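PDB 5TS9: chorismate mutase from Paraburkholderia phymatum, which probably catalyses the rearrangement of chorismate to prephenate, the step that leads out of the shikimate pathway toward phenylalanine and tyrosine. Local coordinates for residues Gln77-Lys82 with Leu162-Ala167. Numbering follows the deposited sequence.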
# COMPACT_ATOMS: atom_id res chain seq x y z
N GLN A 77 7.44 -0.03 5.57
CA GLN A 77 7.35 1.40 5.86
C GLN A 77 7.29 2.23 4.59
O GLN A 77 6.55 3.22 4.53
CB GLN A 77 8.54 1.88 6.70
CG GLN A 77 8.72 1.21 8.05
CD GLN A 77 7.43 1.01 8.81
OE1 GLN A 77 6.84 1.95 9.33
NE2 GLN A 77 7.00 -0.25 8.90
N VAL A 78 8.11 1.89 3.59
CA VAL A 78 8.12 2.74 2.41
C VAL A 78 6.85 2.52 1.58
O VAL A 78 6.32 3.47 1.02
CB VAL A 78 9.40 2.53 1.58
CG1 VAL A 78 10.61 2.89 2.40
CG2 VAL A 78 9.50 1.12 1.09
N GLU A 79 6.30 1.30 1.56
CA GLU A 79 5.04 1.07 0.84
C GLU A 79 3.88 1.78 1.52
O GLU A 79 2.98 2.30 0.85
CB GLU A 79 4.75 -0.43 0.73
CG GLU A 79 5.74 -1.19 -0.13
CD GLU A 79 5.74 -0.73 -1.57
OE1 GLU A 79 4.65 -0.39 -2.09
OE2 GLU A 79 6.81 -0.70 -2.18
N ALA A 80 3.84 1.79 2.86
CA ALA A 80 2.75 2.51 3.51
C ALA A 80 2.86 4.00 3.22
O ALA A 80 1.85 4.69 3.00
CB ALA A 80 2.78 2.25 5.02
N ASN A 81 4.09 4.51 3.19
CA ASN A 81 4.30 5.93 2.90
C ASN A 81 3.83 6.27 1.48
O ASN A 81 3.15 7.28 1.27
CB ASN A 81 5.78 6.26 3.11
CG ASN A 81 5.98 7.67 3.65
OD1 ASN A 81 5.99 8.64 2.89
ND2 ASN A 81 6.14 7.78 4.96
N LYS A 82 4.18 5.44 0.50
CA LYS A 82 3.69 5.67 -0.86
C LYS A 82 2.17 5.56 -0.94
O LYS A 82 1.54 6.32 -1.68
CB LYS A 82 4.36 4.69 -1.84
CG LYS A 82 5.90 4.82 -1.84
CD LYS A 82 6.56 4.03 -2.97
CE LYS A 82 6.40 2.54 -2.74
NZ LYS A 82 7.12 1.77 -3.84
N LEU A 162 -1.33 2.86 8.22
CA LEU A 162 -0.66 2.35 9.41
C LEU A 162 -0.81 0.83 9.50
O LEU A 162 0.15 0.13 9.82
CB LEU A 162 -1.22 3.04 10.68
CG LEU A 162 -0.47 2.75 12.00
CD1 LEU A 162 1.02 2.87 11.82
CD2 LEU A 162 -0.93 3.68 13.10
N ASP A 163 -1.99 0.31 9.17
CA ASP A 163 -2.17 -1.15 9.12
C ASP A 163 -1.23 -1.80 8.10
O ASP A 163 -0.79 -2.94 8.29
CB ASP A 163 -3.62 -1.51 8.75
CG ASP A 163 -4.62 -1.32 9.91
OD1 ASP A 163 -4.29 -1.56 11.10
OD2 ASP A 163 -5.78 -0.98 9.61
N ARG A 164 -0.92 -1.10 7.00
CA ARG A 164 0.06 -1.60 6.05
C ARG A 164 1.46 -1.58 6.66
O ARG A 164 2.25 -2.51 6.46
CB ARG A 164 0.02 -0.76 4.76
CG ARG A 164 1.07 -1.15 3.69
CD ARG A 164 0.72 -2.50 3.06
NE ARG A 164 1.68 -2.96 2.06
CZ ARG A 164 2.83 -3.56 2.35
NH1 ARG A 164 3.17 -3.74 3.63
NH2 ARG A 164 3.65 -3.96 1.38
N ALA A 165 1.78 -0.53 7.42
CA ALA A 165 3.14 -0.40 7.95
C ALA A 165 3.47 -1.46 9.00
O ALA A 165 4.61 -1.91 9.08
CB ALA A 165 3.35 1.00 8.52
N VAL A 166 2.49 -1.87 9.81
CA VAL A 166 2.73 -2.82 10.91
C VAL A 166 2.66 -4.27 10.44
O VAL A 166 2.71 -5.20 11.26
CB VAL A 166 1.72 -2.59 12.05
CG1 VAL A 166 1.83 -1.17 12.58
CG2 VAL A 166 0.29 -2.91 11.56
N ALA A 167 2.55 -4.46 9.12
CA ALA A 167 2.24 -5.76 8.52
C ALA A 167 3.09 -6.91 9.06
O ALA A 167 2.58 -8.03 9.25
CB ALA A 167 2.42 -5.66 7.00
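Ala80 overlaps Ala165 and the root of Arg164, its CB lying 3.8 Å from Ala165 CB and 4.0 Å from Arg164 CG. Ala80 CB points at the other helix and meets the flank of Ala165 CB; with methyl groups alone at this point the backbones come close, Gln77 CA and Ala165 CA being 5.0 Å apart. Gln77 starts out away from its neighbour, but bends at chi2 (-42°) and brings its amide back to the end of helix 156-165. There NE2 donates to Ala165 O over 2.9 Å, in a bent bond (131° at the hydrogen) that reaches the oxygen 34° from the carbonyl plane; OE1 rests against Ala165 CB. Since NE2 also bonds Ile73 O, the amide links the last turn of helix 156-165 to its own helix. In this all-helical fold, the buried contact joins helix 67-95, whose residues 77-82 fall within the type II chorismate mutase family region, to a short C-terminal helix. Arg164 extends alongside Glu79, whose CB sits 3.6 Å above one guanidinium face, toward its rim. The Glu79 chain bends at chi2, taking OE2 to Lys82 NZ and OE1 to Arg164 of the second subunit; Arg164 NH2 in turn meets Glu79 of that subunit, and NH1 pairs with Asp76.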